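Local coordinates for protein Succinylglutamatedesuccinylase/aspartoacylase (Rhodobacter sphaeroides 2.4.1, PDB 3CDX) that probably hydrolyses carbon-nitrogen bonds in linear amides or ester bonds, as a metal-dependent member of the succinylglutamate desuccinylase/aspartoacylase family, here with calcium bound, at residues 280-283 against 284-288; 300-303 against 304-307. One frame throughout, in Å; residues are numbered along the deposited sequence.

Contact 1 of 2, residues 280-283 against 284-288; sequences PTHY and VGEEV
The imidazole ring of His-282 overlaps Val-288 CG1, which sits over one ring face, shifted toward the rim. Val-288 CG1 lies 3.9 Å from the centroid of the His-282 ring, a CH-pi contact. The two residues flank a type II beta turn running from Tyr-283 to Glu-286. The turn lies in the link between strand 276-280 and the short strand 287-288.

The turn is closed by the backbone bond from Glu-286 N to Tyr-283 O, 3.2 Å long. Gly-285 holds the third position with a positive phi.

The carboxylate of Glu-286 reaches back over the turn. CG is anti to the carbonyl carbon (chi1 -63°), and the chain beyond it is extended. This lays the side chain alongside Tyr-283, pointing the same way. Its OE1 accepts two hydrogen bonds. His-282 ND1 donates to Glu-286 OE1 over 3.1 Å, on the anti side of that oxygen and near the carboxylate plane. The ring and carboxylate planes are nearly perpendicular, 89° apart, while OE1 lies at the edge of the ring. Tyr-283 N donates to Glu-286 OE1 over 3.2 Å and comes from above the carboxylate, 82° out of its plane. The two donors thus approach OE1 from different directions and limit how the carboxylate can rotate. Its negative charge probably polarises the imidazole.

Outside the turn, the Tyr-283 ring meets Trp-218 with the planes nearly perpendicular, and Tyr-283 OH is hydrogen-bonded to Ile-223 N of the second subunit. Val-284 and Val-288 pack on Val-318 of strand 316-322. Back at the turn, the other carboxylate oxygen, Glu-286 OE2, comes within 4.0 Å of Tyr-283 CD2, obliquely to the ring.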
loop_
_atom_site.group_PDB
_atom_site.type_symbol
_atom_site.label_atom_id
_atom_site.label_comp_id
_atom_site.label_asym_id
_atom_site.label_seq_id
_atom_site.Cartn_x
_atom_site.Cartn_y
_atom_site.Cartn_z
ATOM N N PRO A 280 -7.634 -26.970 15.951
ATOM C CA PRO A 280 -7.263 -28.344 15.660
ATOM C C PRO A 280 -7.406 -29.266 16.878
ATOM O O PRO A 280 -7.452 -28.797 18.026
ATOM C CB PRO A 280 -5.790 -28.230 15.293
ATOM C CG PRO A 280 -5.287 -27.050 16.144
ATOM C CD PRO A 280 -6.453 -26.101 16.195
ATOM N N THR A 281 -7.483 -30.568 16.608
ATOM C CA THR A 281 -7.438 -31.589 17.632
ATOM C C THR A 281 -6.070 -32.215 17.779
ATOM O O THR A 281 -5.799 -32.807 18.813
ATOM C CB THR A 281 -8.475 -32.745 17.364
ATOM O OG1 THR A 281 -8.261 -33.299 16.071
ATOM C CG2 THR A 281 -9.865 -32.237 17.429
ATOM N N HIS A 282 -5.205 -32.093 16.768
ATOM C CA HIS A 282 -3.851 -32.711 16.783
ATOM C C HIS A 282 -2.792 -31.823 16.179
ATOM O O HIS A 282 -3.113 -31.004 15.288
ATOM C CB HIS A 282 -3.835 -34.010 15.954
ATOM C CG HIS A 282 -4.667 -35.096 16.550
ATOM N ND1 HIS A 282 -4.165 -35.990 17.470
ATOM C CD2 HIS A 282 -5.979 -35.393 16.407
ATOM C CE1 HIS A 282 -5.126 -36.812 17.854
ATOM N NE2 HIS A 282 -6.239 -36.473 17.223
ATOM N N TYR A 283 -1.540 -32.024 16.611
ATOM C CA TYR A 283 -0.365 -31.437 15.961
ATOM C C TYR A 283 0.310 -32.373 15.000
ATOM O O TYR A 283 0.097 -33.593 15.061
ATOM C CB TYR A 283 0.696 -31.039 16.980
ATOM C CG TYR A 283 0.260 -29.973 17.934
ATOM C CD1 TYR A 283 -0.401 -28.813 17.471
ATOM C CD2 TYR A 283 0.503 -30.111 19.301
ATOM C CE1 TYR A 283 -0.800 -27.818 18.357
ATOM C CE2 TYR A 283 0.109 -29.128 20.199
ATOM C CZ TYR A 283 -0.528 -27.988 19.733
ATOM O OH TYR A 283 -0.902 -27.026 20.646
ATOM N N VAL A 284 1.179 -31.816 14.152
ATOM C CA VAL A 284 2.032 -32.635 13.285
ATOM C C VAL A 284 2.759 -33.693 14.099
ATOM O O VAL A 284 3.116 -33.447 15.268
ATOM C CB VAL A 284 3.026 -31.786 12.431
ATOM C CG1 VAL A 284 2.199 -30.851 11.547
ATOM C CG2 VAL A 284 4.040 -31.020 13.294
ATOM N N GLY A 285 2.950 -34.872 13.502
ATOM C CA GLY A 285 3.657 -35.953 14.190
ATOM C C GLY A 285 2.720 -36.866 14.951
ATOM O O GLY A 285 3.110 -37.932 15.433
ATOM N N GLU A 286 1.466 -36.489 15.051
ATOM C CA GLU A 286 0.538 -37.317 15.832
ATOM C C GLU A 286 -0.242 -38.307 14.978
ATOM O O GLU A 286 -0.615 -38.019 13.829
ATOM C CB GLU A 286 -0.379 -36.434 16.702
ATOM C CG GLU A 286 0.435 -35.608 17.763
ATOM C CD GLU A 286 -0.417 -34.714 18.667
ATOM O OE1 GLU A 286 -1.642 -34.605 18.497
ATOM O OE2 GLU A 286 0.156 -34.083 19.565
ATOM N N GLU A 287 -0.491 -39.480 15.550
ATOM C CA GLU A 287 -1.294 -40.474 14.887
ATOM C C GLU A 287 -2.775 -40.042 14.827
ATOM O O GLU A 287 -3.318 -39.560 15.815
ATOM C CB GLU A 287 -1.164 -41.810 15.619
ATOM C CG GLU A 287 -1.492 -43.004 14.727
ATOM C CD GLU A 287 -1.614 -44.341 15.509
ATOM O OE1 GLU A 287 -2.544 -45.157 15.195
ATOM O OE2 GLU A 287 -0.793 -44.549 16.433
ATOM N N VAL A 288 -3.407 -40.228 13.673
ATOM C CA VAL A 288 -4.838 -39.960 13.513
ATOM C C VAL A 288 -5.555 -41.111 12.805
ATOM O O VAL A 288 -4.911 -41.948 12.151
ATOM C CB VAL A 288 -5.108 -38.596 12.777
ATOM C CG1 VAL A 288 -4.495 -37.418 13.599
ATOM C CG2 VAL A 288 -4.579 -38.617 11.338
#

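Contact 2 of 2, residues 300-303 against 304-307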
loop_
_atom_site.group_PDB
_atom_site.type_symbol
_atom_site.label_atom_id
_atom_site.label_comp_id
_atom_site.label_asym_id
_atom_site.label_seq_id
_atom_site.Cartn_x
_atom_site.Cartn_y
_atom_site.Cartn_z
ATOM N N VAL A 300 -16.762 -16.796 14.946
ATOM C CA VAL A 300 -16.764 -15.907 16.116
ATOM C C VAL A 300 -17.441 -14.588 15.851
ATOM O O VAL A 300 -17.734 -13.859 16.782
ATOM C CB VAL A 300 -15.359 -15.682 16.709
ATOM C CG1 VAL A 300 -14.735 -17.033 17.046
ATOM C CG2 VAL A 300 -14.479 -14.833 15.763
ATOM N N GLU A 301 -17.721 -14.312 14.573
ATOM C CA GLU A 301 -18.456 -13.119 14.163
ATOM C C GLU A 301 -19.954 -13.245 14.430
ATOM O O GLU A 301 -20.669 -12.257 14.330
ATOM C CB GLU A 301 -18.210 -12.806 12.667
ATOM C CG GLU A 301 -18.676 -13.884 11.677
ATOM C CD GLU A 301 -17.645 -15.003 11.444
ATOM O OE1 GLU A 301 -17.904 -15.876 10.589
ATOM O OE2 GLU A 301 -16.573 -15.020 12.090
ATOM N N ASP A 302 -20.401 -14.465 14.760
ATOM C CA ASP A 302 -21.808 -14.798 15.028
ATOM C C ASP A 302 -22.027 -15.137 16.485
ATOM O O ASP A 302 -21.255 -15.892 17.051
ATOM C CB ASP A 302 -22.224 -16.075 14.274
ATOM C CG ASP A 302 -22.489 -15.845 12.797
ATOM O OD1 ASP A 302 -22.346 -14.701 12.341
ATOM O OD2 ASP A 302 -22.851 -16.834 12.089
ATOM N N VAL A 303 -23.120 -14.643 17.065
ATOM C CA VAL A 303 -23.664 -15.282 18.278
ATOM C C VAL A 303 -24.446 -16.561 17.917
ATOM O O VAL A 303 -24.892 -16.699 16.771
ATOM C CB VAL A 303 -24.548 -14.326 19.134
ATOM C CG1 VAL A 303 -23.715 -13.188 19.669
ATOM C CG2 VAL A 303 -25.850 -13.856 18.389
ATOM N N ASP A 304 -24.588 -17.480 18.885
ATOM C CA ASP A 304 -25.397 -18.723 18.756
ATOM C C ASP A 304 -24.853 -19.790 17.781
ATOM O O ASP A 304 -25.036 -20.993 18.021
ATOM C CB ASP A 304 -26.874 -18.439 18.381
ATOM C CG ASP A 304 -27.611 -17.581 19.407
ATOM O OD1 ASP A 304 -27.528 -17.820 20.618
ATOM O OD2 ASP A 304 -28.321 -16.651 18.991
ATOM N N THR A 305 -24.206 -19.370 16.693
ATOM C CA THR A 305 -23.763 -20.308 15.630
ATOM C C THR A 305 -22.754 -21.384 16.079
ATOM O O THR A 305 -21.685 -21.055 16.620
ATOM C CB THR A 305 -23.179 -19.536 14.429
ATOM O OG1 THR A 305 -24.116 -18.534 14.006
ATOM C CG2 THR A 305 -22.899 -20.449 13.289
ATOM N N ALA A 306 -23.091 -22.658 15.833
ATOM C CA ALA A 306 -22.203 -23.770 16.124
ATOM C C ALA A 306 -21.032 -23.837 15.153
ATOM O O ALA A 306 -21.185 -23.575 13.971
ATOM C CB ALA A 306 -22.955 -25.129 16.113
ATOM N N PRO A 307 -19.851 -24.211 15.667
ATOM C CA PRO A 307 -18.696 -24.377 14.785
ATOM C C PRO A 307 -18.854 -25.545 13.809
ATOM O O PRO A 307 -19.591 -26.515 14.063
ATOM C CB PRO A 307 -17.545 -24.636 15.754
ATOM C CG PRO A 307 -18.195 -25.161 16.977
ATOM C CD PRO A 307 -19.514 -24.472 17.079
HETATM O O HOH W 1 -20.934 -18.471 17.965
#
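The backbone reverses tightly at Asp-304, whose positive phi (69°) and negative psi (-33°) fit a classic gamma turn. Its closing bond, from Thr-305 N to Val-303 O, is 2.8 Å long but bent and weak. The turn lies in the loop of a beta hairpin that joins strand 293-298 to its antiparallel neighbour 308-311.

Asp-302 and Thr-305 meet across the turn. Thr-305 OG1 donates to Asp-302 OD2 over 2.9 Å. The hydroxyl meets OD2 on its anti side, tilted out of the carboxylate plane. OG1 is anti to the carbonyl carbon of its own residue (chi1 -52°), and this turns the hydroxyl toward Asp-302. Thr-305 OG1 also lies 3.1 Å from Asp-302 CB.

The other carboxylate oxygen, Asp-302 OD1, joins the hairpin loop to the third subunit through salt bridges with Arg-274 and Arg-329 of that chain, which probably stabilise its negative charge.

Val-303 and Asp-304 project side by side from the turn, pointing the same way. Their closest side-chain approach is 3.8 Å, from Val-303 CG2 to Asp-304 OD2. Both also reach the second subunit, where Asp-304 OD1 forms a salt bridge with Arg-22 of that chain and Val-303 N is hydrogen-bonded to the hydroxyl of its Tyr-26.

One water spans the two arms of the loop. It donates to Asp-302 O over 2.8 Å and to Thr-305 O over 3.0 Å.

Contacts 1 and 2 follow one another along the chain, with strand 293-298 running between them. That strand pairs with 276-280, which leads into contact 1, and with 308-311, which follows contact 2. The centres of the two contacts are 25 Å apart and their nearest atoms about 10 Å apart, so they do not touch. Contact 2 is the more peripheral: its centre is about 38 Å from the centre of the chain, that of contact 1 about 21 Å. Both reach the second subunit of the six-chain assembly, and contact 2 also meets the third. Neither lies at the calcium site of His-63, Glu-66 and His-149.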